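Local coordinates for bradyzoite pseudokinase 1 (Toxoplasma gondii, PDB 6M7Z), which is a divergent kinase-fold protein, named a pseudokinase, probably lacking the glycine-rich loop and linked to the membrane ultrastructure of the parasitophorous vacuole, at residues M18-E23 and Y98-P103; K89-E94 and F120-F125. All coordinates share one frame; numbering follows the deposited sequence.

Contact 1: residues M18-E23 and Y98-P103; sequences MSYLKE and YREILP
Late in helix 88-101, the counterpart of the αC helix in the N-lobe of the kinase fold, where the backbone widens into a pi-type turn at 98-101, Arg99 and Glu100 receive the phenol of Tyr20 from the N-terminal helix 14-23. The contact illustrates how one long side chain can carry a polar contact between helices whose backbones lie far apart here: the nearest CA atoms, those of Tyr20 and Arg99, are 10.8 Å apart, and the tyrosine ring spans the gap. With CG anti to the backbone N (chi1 -163°), the ring extends outward and delivers its hydroxyl between the two charged residues. Tyr20 OH donates to Glu100 OE2 at 2.5 Å, a short bond made to the anti lone pair of that oxygen. The carboxylate oxygen sits at the ring edge, in the ring plane, while the carboxylate itself stands almost perpendicular to the ring. The Glu100 chain folds at chi2 (-58°), which brings CG as well as OE2 up to the phenol. From Arg99, CB lies 3.2 Å from Tyr20 OH, and NE gives that hydroxyl a weak, bent hydrogen bond of 3.3 Å. The far end of the guanidinium has a stronger commitment, a salt bridge from NH1 to Glu115 on strand 114-117, and Tyr96 packs edge-to-face with the Tyr20 ring. The hydroxyl thus acts as both donor and acceptor, and a weakly donating arginine on one bond would be expected to strengthen, modestly, the proton donation to Glu100 on the other.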
ATOM      1  N   MET A  18      -7.863  18.342  14.755  1.00 36.30           N
ATOM      2  CA  MET A  18      -8.433  17.948  16.024  1.00 38.55           C
ATOM      3  C   MET A  18      -9.934  17.688  15.846  1.00 37.70           C
ATOM      4  O   MET A  18     -10.480  16.695  16.361  1.00 34.78           O
ATOM      5  CB  MET A  18      -8.223  19.025  17.093  1.00 42.81           C
ATOM      6  CG  MET A  18      -8.653  18.574  18.480  1.00 47.96           C
ATOM      7  SD  MET A  18      -7.674  17.166  19.060  1.00 63.53           S
ATOM      8  CE  MET A  18      -8.668  16.574  20.431  1.00 71.13           C
ATOM      9  N   SER A  19     -10.590  18.592  15.120  1.00 38.50           N
ATOM     10  CA  SER A  19     -12.014  18.450  14.817  1.00 46.40           C
ATOM     11  C   SER A  19     -12.243  17.143  14.050  1.00 43.92           C
ATOM     12  O   SER A  19     -13.152  16.385  14.380  1.00 38.29           O
ATOM     13  CB  SER A  19     -12.550  19.636  14.051  1.00 54.80           C
ATOM     14  OG  SER A  19     -13.040  20.630  14.951  1.00 69.82           O
ATOM     15  N   TYR A  20     -11.392  16.869  13.053  1.00 38.83           N
ATOM     16  CA  TYR A  20     -11.559  15.682  12.229  1.00 37.66           C
ATOM     17  C   TYR A  20     -11.382  14.411  13.063  1.00 37.29           C
ATOM     18  O   TYR A  20     -12.088  13.431  12.856  1.00 34.17           O
ATOM     19  CB  TYR A  20     -10.614  15.649  11.034  1.00 34.16           C
ATOM     20  CG  TYR A  20     -11.083  14.660   9.996  1.00 35.54           C
ATOM     21  CD1 TYR A  20     -12.040  15.009   9.055  1.00 36.37           C
ATOM     22  CD2 TYR A  20     -10.600  13.360   9.985  1.00 34.29           C
ATOM     23  CE1 TYR A  20     -12.482  14.101   8.108  1.00 38.98           C
ATOM     24  CE2 TYR A  20     -11.008  12.452   9.027  1.00 38.10           C
ATOM     25  CZ  TYR A  20     -11.966  12.819   8.093  1.00 41.25           C
ATOM     26  OH  TYR A  20     -12.407  11.939   7.141  1.00 41.76           O
ATOM     27  N   LEU A  21     -10.434  14.434  14.002  1.00 39.20           N
ATOM     28  CA  LEU A  21     -10.220  13.313  14.898  1.00 43.70           C
ATOM     29  C   LEU A  21     -11.514  12.988  15.654  1.00 46.08           C
ATOM     30  O   LEU A  21     -11.907  11.823  15.732  1.00 56.04           O
ATOM     31  CB  LEU A  21      -9.065  13.649  15.847  1.00 42.51           C
ATOM     32  CG  LEU A  21      -8.853  12.681  17.003  1.00 45.78           C
ATOM     33  CD1 LEU A  21      -8.445  11.316  16.497  1.00 43.30           C
ATOM     34  CD2 LEU A  21      -7.810  13.237  17.952  1.00 44.64           C
ATOM     35  N   LYS A  22     -12.190  14.028  16.147  1.00 50.33           N
ATOM     36  CA  LYS A  22     -13.431  13.881  16.927  1.00 59.88           C
ATOM     37  C   LYS A  22     -14.578  13.336  16.060  1.00 55.61           C
ATOM     38  O   LYS A  22     -15.430  12.638  16.555  1.00 62.66           O
ATOM     39  CB  LYS A  22     -13.783  15.207  17.604  1.00 66.85           C
ATOM     40  CG  LYS A  22     -12.912  15.506  18.820  1.00 70.86           C
ATOM     41  CD  LYS A  22     -13.155  16.834  19.500  1.00 79.74           C
ATOM     42  CE  LYS A  22     -12.721  16.813  20.954  1.00 85.31           C
ATOM     43  NZ  LYS A  22     -12.191  18.119  21.414  1.00 88.45           N
ATOM     44  N   GLU A  23     -14.563  13.633  14.762  1.00 54.31           N
ATOM     45  CA  GLU A  23     -15.589  13.179  13.810  1.00 53.15           C
ATOM     46  C   GLU A  23     -15.487  11.676  13.502  1.00 49.07           C
ATOM     47  O   GLU A  23     -16.419  11.123  12.953  1.00 45.60           O
ATOM     48  CB  GLU A  23     -15.503  13.977  12.504  1.00 73.85           C
ATOM     49  CG  GLU A  23     -16.175  15.347  12.618  1.00 98.80           C
ATOM     50  CD  GLU A  23     -16.415  16.124  11.340  1.00116.81           C
ATOM     51  OE1 GLU A  23     -15.659  15.940  10.372  1.00109.07           O
ATOM     52  OE2 GLU A  23     -17.364  16.920  11.329  1.00116.42           O
ATOM     53  N   TYR A  98      -8.192   8.197   3.296  1.00 36.17           N
ATOM     54  CA  TYR A  98      -9.088   7.108   2.895  1.00 35.88           C
ATOM     55  C   TYR A  98     -10.533   7.600   2.801  1.00 39.81           C
ATOM     56  O   TYR A  98     -11.242   7.174   1.895  1.00 49.56           O
ATOM     57  CB  TYR A  98      -8.952   5.887   3.815  1.00 32.99           C
ATOM     58  CG  TYR A  98      -7.862   4.941   3.378  1.00 32.49           C
ATOM     59  CD1 TYR A  98      -8.035   4.130   2.272  1.00 32.83           C
ATOM     60  CD2 TYR A  98      -6.651   4.868   4.045  1.00 32.82           C
ATOM     61  CE1 TYR A  98      -7.052   3.251   1.849  1.00 33.59           C
ATOM     62  CE2 TYR A  98      -5.655   3.996   3.636  1.00 34.98           C
ATOM     63  CZ  TYR A  98      -5.855   3.173   2.535  1.00 33.94           C
ATOM     64  OH  TYR A  98      -4.880   2.306   2.121  1.00 33.26           O
ATOM     65  N   ARG A  99     -10.944   8.499   3.709  1.00 42.46           N
ATOM     66  CA  ARG A  99     -12.356   8.914   3.815  1.00 37.10           C
ATOM     67  C   ARG A  99     -12.693  10.069   2.854  1.00 37.50           C
ATOM     68  O   ARG A  99     -13.827  10.148   2.393  1.00 38.78           O
ATOM     69  CB  ARG A  99     -12.675   9.329   5.251  1.00 37.39           C
ATOM     70  CG  ARG A  99     -12.678   8.168   6.236  1.00 37.90           C
ATOM     71  CD  ARG A  99     -12.607   8.639   7.679  1.00 39.79           C
ATOM     72  NE  ARG A  99     -13.885   9.134   8.161  1.00 42.51           N
ATOM     73  CZ  ARG A  99     -14.875   8.368   8.614  1.00 45.89           C
ATOM     74  NH1 ARG A  99     -14.784   7.048   8.584  1.00 42.12           N
ATOM     75  NH2 ARG A  99     -15.968   8.934   9.088  1.00 45.13           N
ATOM     76  N   GLU A 100     -11.734  10.967   2.582  1.00 37.06           N
ATOM     77  CA  GLU A 100     -12.024  12.227   1.913  1.00 41.09           C
ATOM     78  C   GLU A 100     -11.343  12.344   0.539  1.00 42.14           C
ATOM     79  O   GLU A 100     -11.753  13.192  -0.231  1.00 42.07           O
ATOM     80  CB  GLU A 100     -11.573  13.419   2.755  1.00 42.34           C
ATOM     81  CG  GLU A 100     -12.065  13.394   4.185  1.00 44.55           C
ATOM     82  CD  GLU A 100     -13.580  13.348   4.383  1.00 49.40           C
ATOM     83  OE1 GLU A 100     -14.316  13.867   3.523  1.00 48.33           O
ATOM     84  OE2 GLU A 100     -14.025  12.792   5.412  1.00 46.79           O
ATOM     85  N   ILE A 101     -10.313  11.555   0.231  1.00 43.54           N
ATOM     86  CA  ILE A 101      -9.483  11.850  -0.947  1.00 53.47           C
ATOM     87  C   ILE A 101      -9.377  10.658  -1.910  1.00 51.17           C
ATOM     88  O   ILE A 101      -9.442  10.840  -3.120  1.00 58.53           O
ATOM     89  CB  ILE A 101      -8.103  12.366  -0.503  1.00 58.27           C
ATOM     90  CG1 ILE A 101      -8.287  13.675   0.269  1.00 59.22           C
ATOM     91  CG2 ILE A 101      -7.159  12.504  -1.698  1.00 62.48           C
ATOM     92  CD1 ILE A 101      -7.055  14.566   0.307  1.00 69.69           C
ATOM     93  N   LEU A 102      -9.209   9.446  -1.387  1.00 45.41           N
ATOM     94  CA  LEU A 102      -9.087   8.273  -2.218  1.00 46.96           C
ATOM     95  C   LEU A 102     -10.485   7.764  -2.552  1.00 46.68           C
ATOM     96  O   LEU A 102     -11.350   7.697  -1.678  1.00 47.41           O
ATOM     97  CB  LEU A 102      -8.261   7.216  -1.477  1.00 45.01           C
ATOM     98  CG  LEU A 102      -6.864   7.655  -1.044  1.00 47.88           C
ATOM     99  CD1 LEU A 102      -6.253   6.602  -0.121  1.00 47.93           C
ATOM    100  CD2 LEU A 102      -5.974   7.925  -2.266  1.00 49.83           C
ATOM    101  N   PRO A 103     -10.747   7.378  -3.818  1.00 53.12           N
ATOM    102  CA  PRO A 103     -11.993   6.692  -4.165  1.00 55.63           C
ATOM    103  C   PRO A 103     -12.211   5.456  -3.280  1.00 56.16           C
ATOM    104  O   PRO A 103     -11.250   4.897  -2.768  1.00 60.41           O
ATOM    105  CB  PRO A 103     -11.789   6.257  -5.624  1.00 56.08           C
ATOM    106  CG  PRO A 103     -10.706   7.172  -6.153  1.00 57.46           C
ATOM    107  CD  PRO A 103      -9.838   7.547  -4.964  1.00 54.52           C
TER

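Contact 2: residues K89-E94 and F120-F125; sequences KYSVYE and FLTYIF. With EDO (1,2-ethanediol), chain H.
Glu94 and Ile124 meet where the αC helix of a kinase N-lobe, here helix 88-101, packs on the β5-like strand 121-127 of its antiparallel sheet. Glu94 appears to hold the place of the αC glutamate: its OE2 forms a salt bridge to Lys79 on the neighbouring strand 76-82, consistent with the pairing seen in kinases with αC swung inward. Helix and strand run nearly in the same direction, 20° apart, with their axes 8.6 Å from each other at closest approach. The Glu94 chain leaves with CG anti to the backbone N (chi1 -164°) and stays extended, so that its aliphatic part passes over Ile124, whose CD1 touches Glu94 CG at 3.6 Å, while the carboxylate continues on to Lys79. One turn earlier the chemistry changes. Thr122 OG1 donates to Ser91 O at 2.8 Å, tilted 24° from the carbonyl plane, which ties a buried hydroxyl to the helix backbone. The methyl of the same threonine turns toward nonpolar company, lying 4.1 Å from Val92 CG1, and also faces Ser91 OG, itself bonded to Pro88 O. Between helix and strand sits 1,2-ethanediol, probably from the crystallisation liquor; its O1 approaches the strand, and its O2 donates a 2.8 Å hydrogen bond to Glu94 OE1.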
ATOM      1  N   LYS A  89      -2.728  15.467  13.616  1.00 32.86           N
ATOM      2  CA  LYS A  89      -2.505  15.140  12.229  1.00 34.47           C
ATOM      3  C   LYS A  89      -1.847  13.759  12.085  1.00 32.76           C
ATOM      4  O   LYS A  89      -2.266  12.940  11.268  1.00 33.28           O
ATOM      5  CB  LYS A  89      -1.666  16.216  11.550  1.00 35.33           C
ATOM      6  CG  LYS A  89      -1.502  15.992  10.048  1.00 39.82           C
ATOM      7  CD  LYS A  89      -0.622  16.971   9.325  1.00 42.29           C
ATOM      8  CE  LYS A  89      -0.672  16.685   7.842  1.00 48.73           C
ATOM      9  NZ  LYS A  89      -0.096  17.798   7.060  1.00 60.88           N
ATOM     10  N   TYR A  90      -0.828  13.497  12.898  1.00 32.19           N
ATOM     11  CA  TYR A  90      -0.062  12.269  12.756  1.00 34.29           C
ATOM     12  C   TYR A  90      -0.995  11.054  12.865  1.00 30.28           C
ATOM     13  O   TYR A  90      -0.761  10.061  12.186  1.00 28.46           O
ATOM     14  CB  TYR A  90       1.130  12.254  13.726  1.00 38.82           C
ATOM     15  CG  TYR A  90       1.574  10.877  14.146  1.00 59.00           C
ATOM     16  CD1 TYR A  90       0.995  10.270  15.258  1.00 66.26           C
ATOM     17  CD2 TYR A  90       2.537  10.164  13.436  1.00 55.10           C
ATOM     18  CE1 TYR A  90       1.329   8.975  15.625  1.00 70.17           C
ATOM     19  CE2 TYR A  90       2.899   8.879  13.812  1.00 59.23           C
ATOM     20  CZ  TYR A  90       2.287   8.282  14.907  1.00 73.26           C
ATOM     21  OH  TYR A  90       2.604   7.025  15.338  1.00 70.98           O
ATOM     22  N   SER A  91      -2.059  11.127  13.684  1.00 29.30           N
ATOM     23  CA  SER A  91      -2.893   9.933  13.943  1.00 28.72           C
ATOM     24  C   SER A  91      -4.112   9.840  13.018  1.00 27.78           C
ATOM     25  O   SER A  91      -4.666   8.737  12.881  1.00 28.55           O
ATOM     26  CB  SER A  91      -3.292   9.803  15.396  1.00 29.06           C
ATOM     27  OG  SER A  91      -4.236  10.787  15.763  1.00 30.22           O
ATOM     28  N   VAL A  92      -4.516  10.945  12.378  1.00 27.59           N
ATOM     29  CA  VAL A  92      -5.733  10.935  11.563  1.00 29.04           C
ATOM     30  C   VAL A  92      -5.463  11.243  10.091  1.00 28.23           C
ATOM     31  O   VAL A  92      -6.423  11.206   9.305  1.00 29.06           O
ATOM     32  CB  VAL A  92      -6.812  11.888  12.114  1.00 32.59           C
ATOM     33  CG1 VAL A  92      -7.123  11.565  13.558  1.00 38.12           C
ATOM     34  CG2 VAL A  92      -6.431  13.342  11.979  1.00 32.66           C
ATOM     35  N   TYR A  93      -4.209  11.528   9.711  1.00 27.00           N
ATOM     36  CA  TYR A  93      -3.906  11.855   8.313  1.00 27.12           C
ATOM     37  C   TYR A  93      -4.325  10.707   7.385  1.00 26.96           C
ATOM     38  O   TYR A  93      -4.997  10.929   6.406  1.00 28.03           O
ATOM     39  CB  TYR A  93      -2.425  12.191   8.117  1.00 26.75           C
ATOM     40  CG  TYR A  93      -2.101  12.635   6.716  1.00 27.45           C
ATOM     41  CD1 TYR A  93      -2.522  13.866   6.253  1.00 28.64           C
ATOM     42  CD2 TYR A  93      -1.422  11.808   5.838  1.00 27.56           C
ATOM     43  CE1 TYR A  93      -2.238  14.284   4.958  1.00 30.01           C
ATOM     44  CE2 TYR A  93      -1.129  12.203   4.544  1.00 28.76           C
ATOM     45  CZ  TYR A  93      -1.546  13.444   4.095  1.00 30.25           C
ATOM     46  OH  TYR A  93      -1.249  13.844   2.822  1.00 31.68           O
ATOM     47  N   GLU A  94      -3.911   9.483   7.703  1.00 26.43           N
ATOM     48  CA  GLU A  94      -4.172   8.358   6.831  1.00 27.27           C
ATOM     49  C   GLU A  94      -5.683   8.089   6.769  1.00 28.07           C
ATOM     50  O   GLU A  94      -6.238   7.903   5.688  1.00 28.15           O
ATOM     51  CB  GLU A  94      -3.358   7.133   7.256  1.00 27.01           C
ATOM     52  CG  GLU A  94      -3.306   6.078   6.173  1.00 28.43           C
ATOM     53  CD  GLU A  94      -2.499   4.820   6.478  1.00 29.19           C
ATOM     54  OE1 GLU A  94      -1.914   4.733   7.624  1.00 29.73           O
ATOM     55  OE2 GLU A  94      -2.448   3.927   5.580  1.00 28.93           O
ATOM     56  N   PHE A 120      -7.503   6.240  23.055  1.00 38.50           N
ATOM     57  CA  PHE A 120      -6.087   6.695  22.871  1.00 44.00           C
ATOM     58  C   PHE A 120      -5.466   6.251  21.532  1.00 38.71           C
ATOM     59  O   PHE A 120      -4.312   6.592  21.283  1.00 37.28           O
ATOM     60  CB  PHE A 120      -5.202   6.182  24.012  1.00 49.62           C
ATOM     61  CG  PHE A 120      -5.900   6.105  25.344  1.00 61.64           C
ATOM     62  CD1 PHE A 120      -6.183   7.262  26.069  1.00 72.92           C
ATOM     63  CD2 PHE A 120      -6.291   4.878  25.863  1.00 64.66           C
ATOM     64  CE1 PHE A 120      -6.826   7.193  27.298  1.00 72.34           C
ATOM     65  CE2 PHE A 120      -6.939   4.810  27.091  1.00 73.72           C
ATOM     66  CZ  PHE A 120      -7.196   5.965  27.811  1.00 79.57           C
ATOM     67  N   LEU A 121      -6.214   5.512  20.697  1.00 34.21           N
ATOM     68  CA  LEU A 121      -5.711   4.988  19.437  1.00 33.61           C
ATOM     69  C   LEU A 121      -6.655   5.355  18.295  1.00 32.42           C
ATOM     70  O   LEU A 121      -7.849   5.410  18.499  1.00 33.82           O
ATOM     71  CB  LEU A 121      -5.614   3.461  19.528  1.00 34.37           C
ATOM     72  CG  LEU A 121      -4.702   2.908  20.621  1.00 36.35           C
ATOM     73  CD1 LEU A 121      -4.856   1.406  20.735  1.00 36.36           C
ATOM     74  CD2 LEU A 121      -3.242   3.289  20.369  1.00 36.84           C
ATOM     75  N   THR A 122      -6.106   5.552  17.090  1.00 30.57           N
ATOM     76  CA  THR A 122      -6.897   5.464  15.860  1.00 29.05           C
ATOM     77  C   THR A 122      -6.625   4.113  15.186  1.00 28.63           C
ATOM     78  O   THR A 122      -5.536   3.535  15.378  1.00 28.99           O
ATOM     79  CB  THR A 122      -6.575   6.613  14.900  1.00 29.40           C
ATOM     80  OG1 THR A 122      -5.193   6.525  14.510  1.00 28.92           O
ATOM     81  CG2 THR A 122      -6.854   7.969  15.513  1.00 30.12           C
ATOM     82  N   TYR A 123      -7.608   3.626  14.414  1.00 27.70           N
ATOM     83  CA  TYR A 123      -7.564   2.327  13.774  1.00 28.58           C
ATOM     84  C   TYR A 123      -7.920   2.463  12.282  1.00 28.85           C
ATOM     85  O   TYR A 123      -8.827   3.209  11.923  1.00 28.90           O
ATOM     86  CB  TYR A 123      -8.572   1.355  14.382  1.00 28.75           C
ATOM     87  CG  TYR A 123      -8.435   1.057  15.849  1.00 29.46           C
ATOM     88  CD1 TYR A 123      -8.809   1.982  16.809  1.00 30.54           C
ATOM     89  CD2 TYR A 123      -8.018  -0.179  16.281  1.00 30.46           C
ATOM     90  CE1 TYR A 123      -8.713   1.707  18.161  1.00 31.48           C
ATOM     91  CE2 TYR A 123      -7.909  -0.477  17.633  1.00 32.06           C
ATOM     92  CZ  TYR A 123      -8.280   0.462  18.575  1.00 32.25           C
ATOM     93  OH  TYR A 123      -8.182   0.177  19.908  1.00 35.45           O
ATOM     94  N   ILE A 124      -7.198   1.739  11.424  1.00 29.09           N
ATOM     95  CA  ILE A 124      -7.581   1.492  10.060  1.00 29.91           C
ATOM     96  C   ILE A 124      -7.552  -0.020   9.846  1.00 28.98           C
ATOM     97  O   ILE A 124      -6.536  -0.654  10.094  1.00 30.21           O
ATOM     98  CB  ILE A 124      -6.645   2.174   9.040  1.00 32.28           C
ATOM     99  CG1 ILE A 124      -6.576   3.681   9.234  1.00 34.23           C
ATOM    100  CG2 ILE A 124      -7.057   1.817   7.604  1.00 34.59           C
ATOM    101  CD1 ILE A 124      -5.710   4.367   8.200  1.00 37.55           C
ATOM    102  N   PHE A 125      -8.656  -0.574   9.357  1.00 28.33           N
ATOM    103  CA  PHE A 125      -8.727  -1.980   9.059  1.00 27.89           C
ATOM    104  C   PHE A 125      -8.450  -2.174   7.558  1.00 28.11           C
ATOM    105  O   PHE A 125      -8.846  -1.366   6.714  1.00 28.32           O
ATOM    106  CB  PHE A 125     -10.060  -2.539   9.551  1.00 27.61           C
ATOM    107  CG  PHE A 125     -10.167  -2.610  11.057  1.00 27.03           C
ATOM    108  CD1 PHE A 125     -10.600  -1.521  11.795  1.00 26.49           C
ATOM    109  CD2 PHE A 125      -9.789  -3.757  11.743  1.00 27.01           C
ATOM    110  CE1 PHE A 125     -10.653  -1.576  13.182  1.00 26.46           C
ATOM    111  CE2 PHE A 125      -9.836  -3.807  13.129  1.00 26.70           C
ATOM    112  CZ  PHE A 125     -10.279  -2.718  13.852  1.00 26.99           C
TER
HETATM  113  C1  EDO H 402      -3.905   5.220  11.915  1.00 42.01           C
HETATM  114  O1  EDO H 402      -4.522   4.072  12.533  1.00 29.78           O
HETATM  115  C2  EDO H 402      -2.920   4.735  10.852  1.00 47.63           C
HETATM  116  O2  EDO H 402      -2.277   5.812  10.153  1.00 43.29           O

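Helix 88-101 serves both contacts, presenting its earlier turns to the sheet in contact 2 and its later ones to the N-terminal helix in contact 1; their centres lie about 10 Å apart. Contact 2 is wholly buried, and there aliphatic packing surrounds a few polar groups, where a threonine hydroxyl and the Glu94 carboxylate have defined partners. Contact 1 is only partly buried: one buried tyrosine meets exposed charged residues, centred on one short hydrogen bond and a weak one at the tyrosine hydroxyl. Leu21 of 18-23 joins the two, packing its CD1 against Val92 and Thr122, while Tyr98 touches Ile124 more loosely. Helix 14-23, helix 88-101 and strand 121-127 thus pack against one another, with Leu21 at their junction.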